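Local coordinates for protein purine nucleosidase, (IunH-1) (Sulfolobus solfataricus, PDB 3T8J) that is a tetrameric member of the nucleoside hydrolase family, with an alpha/beta fold around a mixed sheet and a bound sodium ion, at residues V28-I33 and E57-P62; D168-K173 and I261-N266. All coordinates share one frame; numbering follows the deposited sequence.

Contact 1 (V28-I33 and E57-P62)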
loop_
_atom_site.group_PDB
_atom_site.type_symbol
_atom_site.label_atom_id
_atom_site.label_comp_id
_atom_site.label_asym_id
_atom_site.label_seq_id
_atom_site.Cartn_x
_atom_site.Cartn_y
_atom_site.Cartn_z
ATOM N N VAL A 28 -39.864 -2.645 -13.944
ATOM C CA VAL A 28 -38.452 -2.532 -14.318
ATOM C C VAL A 28 -38.355 -1.490 -15.424
ATOM O O VAL A 28 -38.909 -1.679 -16.531
ATOM C CB VAL A 28 -37.877 -3.873 -14.788
ATOM C CG1 VAL A 28 -36.421 -3.692 -15.199
ATOM C CG2 VAL A 28 -37.972 -4.936 -13.683
ATOM N N VAL A 29 -37.759 -0.338 -15.120
ATOM C CA VAL A 29 -37.721 0.762 -16.083
ATOM C C VAL A 29 -36.519 0.735 -17.062
ATOM O O VAL A 29 -36.559 1.379 -18.121
ATOM C CB VAL A 29 -37.772 2.129 -15.377
ATOM C CG1 VAL A 29 -39.033 2.219 -14.476
ATOM C CG2 VAL A 29 -36.507 2.399 -14.557
ATOM N N ALA A 30 -35.472 -0.005 -16.711
ATOM C CA ALA A 30 -34.296 -0.153 -17.575
ATOM C C ALA A 30 -33.443 -1.280 -17.068
ATOM O O ALA A 30 -33.431 -1.602 -15.883
ATOM C CB ALA A 30 -33.456 1.129 -17.608
ATOM N N VAL A 31 -32.705 -1.895 -17.989
ATOM C CA VAL A 31 -31.611 -2.792 -17.691
ATOM C C VAL A 31 -30.315 -2.107 -18.139
ATOM O O VAL A 31 -30.249 -1.571 -19.228
ATOM C CB VAL A 31 -31.754 -4.124 -18.446
ATOM C CG1 VAL A 31 -30.546 -5.055 -18.121
ATOM C CG2 VAL A 31 -33.065 -4.812 -18.155
ATOM N N THR A 32 -29.330 -2.039 -17.248
ATOM C CA THR A 32 -28.028 -1.408 -17.526
ATOM C C THR A 32 -26.973 -2.526 -17.516
ATOM O O THR A 32 -27.121 -3.494 -16.751
ATOM C CB THR A 32 -27.715 -0.266 -16.512
ATOM O OG1 THR A 32 -27.828 -0.745 -15.170
ATOM C CG2 THR A 32 -28.680 0.937 -16.755
ATOM N N ILE A 33 -25.981 -2.449 -18.411
ATOM C CA ILE A 33 -24.970 -3.512 -18.555
ATOM C C ILE A 33 -23.602 -3.017 -18.140
ATOM O O ILE A 33 -23.192 -1.923 -18.538
ATOM C CB ILE A 33 -24.897 -4.022 -20.020
ATOM C CG1 ILE A 33 -26.295 -4.349 -20.571
ATOM C CG2 ILE A 33 -23.978 -5.276 -20.121
ATOM C CD1 ILE A 33 -26.988 -5.511 -19.857
ATOM N N GLU A 57 -40.109 -4.904 -23.970
ATOM C CA GLU A 57 -39.284 -4.015 -24.791
ATOM C C GLU A 57 -38.612 -2.958 -23.896
ATOM O O GLU A 57 -38.360 -1.820 -24.316
ATOM C CB GLU A 57 -40.143 -3.371 -25.881
ATOM C CG GLU A 57 -40.718 -4.418 -26.812
ATOM C CD GLU A 57 -41.597 -3.872 -27.928
ATOM O OE1 GLU A 57 -41.555 -2.654 -28.236
ATOM O OE2 GLU A 57 -42.362 -4.689 -28.492
ATOM N N ILE A 58 -38.316 -3.358 -22.664
ATOM C CA ILE A 58 -37.612 -2.514 -21.682
ATOM C C ILE A 58 -36.257 -2.107 -22.268
ATOM O O ILE A 58 -35.571 -2.934 -22.854
ATOM C CB ILE A 58 -37.454 -3.271 -20.355
ATOM C CG1 ILE A 58 -38.826 -3.497 -19.712
ATOM C CG2 ILE A 58 -36.487 -2.509 -19.387
ATOM C CD1 ILE A 58 -38.853 -4.577 -18.657
ATOM N N PRO A 59 -35.868 -0.832 -22.158
ATOM C CA PRO A 59 -34.601 -0.461 -22.770
ATOM C C PRO A 59 -33.384 -1.039 -22.052
ATOM O O PRO A 59 -33.355 -1.106 -20.809
ATOM C CB PRO A 59 -34.585 1.057 -22.683
ATOM C CG PRO A 59 -35.480 1.368 -21.497
ATOM C CD PRO A 59 -36.548 0.332 -21.538
ATOM N N VAL A 60 -32.406 -1.467 -22.847
ATOM C CA VAL A 60 -31.117 -1.962 -22.391
ATOM C C VAL A 60 -30.032 -0.948 -22.760
ATOM O O VAL A 60 -29.835 -0.618 -23.935
ATOM C CB VAL A 60 -30.781 -3.354 -23.011
ATOM C CG1 VAL A 60 -29.409 -3.821 -22.581
ATOM C CG2 VAL A 60 -31.896 -4.358 -22.616
ATOM N N TYR A 61 -29.377 -0.398 -21.734
ATOM C CA TYR A 61 -28.341 0.601 -21.906
ATOM C C TYR A 61 -26.958 0.019 -21.613
ATOM O O TYR A 61 -26.624 -0.276 -20.447
ATOM C CB TYR A 61 -28.597 1.794 -20.954
ATOM C CG TYR A 61 -29.874 2.547 -21.208
ATOM C CD1 TYR A 61 -29.932 3.544 -22.165
ATOM C CD2 TYR A 61 -31.043 2.290 -20.461
ATOM C CE1 TYR A 61 -31.077 4.208 -22.420
ATOM C CE2 TYR A 61 -32.206 2.986 -20.704
ATOM C CZ TYR A 61 -32.230 3.948 -21.686
ATOM O OH TYR A 61 -33.394 4.654 -21.966
ATOM N N PRO A 62 -26.125 -0.131 -22.657
ATOM C CA PRO A 62 -24.764 -0.554 -22.404
ATOM C C PRO A 62 -24.000 0.505 -21.614
ATOM O O PRO A 62 -24.050 1.689 -21.943
ATOM C CB PRO A 62 -24.185 -0.733 -23.824
ATOM C CG PRO A 62 -25.409 -0.973 -24.698
ATOM C CD PRO A 62 -26.378 0.032 -24.103
#
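The ring of Y61 turns its edge to A30: the methyl carbon A30 CB lies near the ring plane, 3.8 Å from Y61 CE2. With CG anti to the carbonyl carbon (chi1 -63°), the ring runs back along the strand instead of lying beside T32, its partner in the pairing. The proline ring of P59 approaches the backbone, its CG 3.5 Å from V29 O.

Beside these rings the two backbones pair in parallel. V31 uses both of its backbone polar groups: V31 N donates to P59 O (3.0 Å), and V31 O accepts from Y61 N (2.9 Å). I33 N adds a bond to Y61 O at 3.0 Å. On the face of V31, I33 and V60, side chains cross, with I33 CG1 3.7 Å from V60 CG1. Before the pairing begins, I58 reaches across, laying CG2 3.7 Å from A30 CA.

Helix 40-53 covers the V60 and I33 face and helix 101-111 the Y61 face, while strand 3-8 flanks 28-33 on its other edge. Strands 27-33 and 60-62 with helix 40-53 thus form a beta-alpha-beta unit, and 60-62 is the outermost strand at this end of the sheet within this chain.

Contact 2 (D168-K173 and I261-N266)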
loop_
_atom_site.group_PDB
_atom_site.type_symbol
_atom_site.label_atom_id
_atom_site.label_comp_id
_atom_site.label_asym_id
_atom_site.label_seq_id
_atom_site.Cartn_x
_atom_site.Cartn_y
_atom_site.Cartn_z
ATOM N N ASP A 168 -14.237 -3.965 -9.584
ATOM C CA ASP A 168 -14.082 -2.508 -9.571
ATOM C C ASP A 168 -14.202 -1.971 -8.154
ATOM O O ASP A 168 -15.251 -1.467 -7.765
ATOM C CB ASP A 168 -15.011 -1.800 -10.551
ATOM C CG ASP A 168 -14.587 -0.358 -10.817
ATOM O OD1 ASP A 168 -13.733 0.166 -10.063
ATOM O OD2 ASP A 168 -15.094 0.270 -11.782
ATOM N N PRO A 169 -13.106 -2.082 -7.396
ATOM C CA PRO A 169 -13.202 -1.667 -5.977
ATOM C C PRO A 169 -13.187 -0.171 -5.830
ATOM O O PRO A 169 -13.643 0.353 -4.808
ATOM C CB PRO A 169 -11.979 -2.324 -5.343
ATOM C CG PRO A 169 -10.998 -2.424 -6.454
ATOM C CD PRO A 169 -11.791 -2.673 -7.718
ATOM N N ASP A 170 -12.689 0.535 -6.848
ATOM C CA ASP A 170 -12.754 2.008 -6.850
ATOM C C ASP A 170 -14.201 2.464 -6.980
ATOM O O ASP A 170 -14.679 3.324 -6.225
ATOM C CB ASP A 170 -11.850 2.522 -7.972
ATOM C CG ASP A 170 -10.424 2.077 -7.753
ATOM O OD1 ASP A 170 -9.787 2.564 -6.809
ATOM O OD2 ASP A 170 -9.955 1.157 -8.472
ATOM N N ALA A 171 -14.927 1.890 -7.935
ATOM C CA ALA A 171 -16.353 2.159 -8.072
ATOM C C ALA A 171 -17.097 1.819 -6.770
ATOM O O ALA A 171 -17.969 2.590 -6.337
ATOM C CB ALA A 171 -16.969 1.377 -9.288
ATOM N N ALA A 172 -16.775 0.690 -6.145
ATOM C CA ALA A 172 -17.436 0.282 -4.896
ATOM C C ALA A 172 -17.169 1.302 -3.812
ATOM O O ALA A 172 -18.070 1.654 -3.064
ATOM C CB ALA A 172 -16.972 -1.123 -4.452
ATOM N N LYS A 173 -15.926 1.743 -3.708
ATOM C CA LYS A 173 -15.568 2.720 -2.658
ATOM C C LYS A 173 -16.363 3.999 -2.863
ATOM O O LYS A 173 -16.908 4.582 -1.883
ATOM C CB LYS A 173 -14.060 3.002 -2.666
ATOM C CG LYS A 173 -13.573 3.823 -1.464
ATOM C CD LYS A 173 -12.024 3.708 -1.318
ATOM C CE LYS A 173 -11.508 4.000 0.075
ATOM N NZ LYS A 173 -11.702 2.922 1.106
ATOM N N ILE A 261 -14.110 -0.367 1.816
ATOM C CA ILE A 261 -13.708 -1.139 0.615
ATOM C C ILE A 261 -12.210 -1.000 0.435
ATOM O O ILE A 261 -11.670 0.110 0.354
ATOM C CB ILE A 261 -14.400 -0.589 -0.622
ATOM C CG1 ILE A 261 -15.916 -0.497 -0.459
ATOM C CG2 ILE A 261 -14.001 -1.436 -1.866
ATOM C CD1 ILE A 261 -16.612 -1.843 -0.180
ATOM N N ASP A 262 -11.520 -2.131 0.312
ATOM C CA ASP A 262 -10.086 -2.124 -0.037
ATOM C C ASP A 262 -9.943 -1.934 -1.561
ATOM O O ASP A 262 -10.394 -2.794 -2.341
ATOM C CB ASP A 262 -9.406 -3.410 0.412
ATOM C CG ASP A 262 -7.908 -3.419 0.115
ATOM O OD1 ASP A 262 -7.504 -3.128 -1.037
ATOM O OD2 ASP A 262 -7.121 -3.750 1.039
ATOM N N ASN A 263 -9.455 -0.759 -1.977
ATOM C CA ASN A 263 -9.267 -0.438 -3.398
ATOM C C ASN A 263 -7.793 -0.367 -3.785
ATOM O O ASN A 263 -7.412 0.356 -4.711
ATOM C CB ASN A 263 -10.021 0.840 -3.800
ATOM C CG ASN A 263 -9.407 2.094 -3.200
ATOM O OD1 ASN A 263 -8.905 2.072 -2.052
ATOM N ND2 ASN A 263 -9.462 3.205 -3.946
ATOM N N THR A 264 -6.961 -1.111 -3.057
ATOM C CA THR A 264 -5.568 -1.255 -3.436
ATOM C C THR A 264 -5.425 -2.298 -4.545
ATOM O O THR A 264 -6.368 -3.016 -4.863
ATOM C CB THR A 264 -4.666 -1.693 -2.240
ATOM O OG1 THR A 264 -4.900 -3.083 -1.936
ATOM C CG2 THR A 264 -4.907 -0.797 -1.006
ATOM N N ASP A 265 -4.218 -2.367 -5.102
ATOM C CA ASP A 265 -3.809 -3.458 -5.981
ATOM C C ASP A 265 -3.008 -4.537 -5.220
ATOM O O ASP A 265 -2.286 -5.354 -5.829
ATOM C CB ASP A 265 -2.942 -2.906 -7.121
ATOM C CG ASP A 265 -3.745 -2.495 -8.318
ATOM O OD1 ASP A 265 -4.518 -3.336 -8.868
ATOM O OD2 ASP A 265 -3.549 -1.326 -8.739
ATOM N N ASN A 266 -3.128 -4.538 -3.897
ATOM C CA ASN A 266 -2.462 -5.508 -3.071
ATOM C C ASN A 266 -3.302 -6.803 -2.981
ATOM O O ASN A 266 -4.395 -6.925 -3.554
ATOM C CB ASN A 266 -2.199 -4.919 -1.676
ATOM C CG ASN A 266 -1.259 -3.694 -1.705
ATOM O OD1 ASN A 266 -0.356 -3.625 -2.537
ATOM N ND2 ASN A 266 -1.455 -2.751 -0.768
HETATM O O HOH W 1 -14.324 2.594 1.775
HETATM O O HOH W 2 -9.704 1.712 1.718
#
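I261 and N263 press against the first turn of helix 169-177, and the contact divides into a close-packed apolar part and a hydrated polar margin. In the packed part, I261 directs its CG2 branch into the turn, 3.5 Å from P169 O and 4.0 Å from A172 CB. With CG1 anti to the carbonyl carbon (chi1 -53°), CG2 stands anti to the backbone N, while CG1 lies alongside the backbone of K173. The proline ring meets the loop through P169 CB, 3.4 Å from D262 O.

N263 joins the two parts. Its ND2 donates to D170 OD1 at 3.0 Å; the oxygen is met nearly along its C-O axis, although carboxylate and amide planes stand 67° apart. The other carboxylate oxygen, D170 OD2, forms a salt bridge with K70, which also donates to N263 O, so one lysine ties helix and loop together. The side chains of K173 and N263 cross at about a right angle, K173 CD lying 3.6 Å from N263 OD1.

At the wetter side, K173 bends at its last torsion (chi4 76°) and brings NZ to I261 O at 2.9 Å. One water accepts from both NZ and I261 N; a second donates to I261 O, its very short approach to NZ being doubtful. L69 of the second subunit packs on D170, K173 and N263, placing this margin at a subunit interface.

The helix begins in classic fashion, with D168 as N-cap, its side-chain OD1 accepting from A171 N. The loop has its own local order: D262 OD1 takes the N-H of T264 in an Asx turn and also accepts from T264 OG1, while D262 OD2 is hydrogen-bonded to T268. T264 OG1 takes the N-H of N266 in an ST turn. Together they represent a capped helix start docked against a turn-rich connection between beta strands.

How the contacts relate
Contact 1 lies within the mixed sheet, whereas contact 2 lies beside its far end. Both segments of contact 1 precede those of contact 2 along the chain, and the centres of the contacts lie 26 Å apart; their nearest atoms remain about 11 Å apart. Contact 1 pairs strands 27-33 and 60-62 at one end of the sheet. Contact 2 belongs to the other end, where the loop between strands 251-261 and 272-275, the latter the outermost strand there within this chain, meets helix 169-177. The first is thus local, bridging a single helical crossover, whereas the second joins segments 88 residues apart and borders neighbouring subunits of the tetramer.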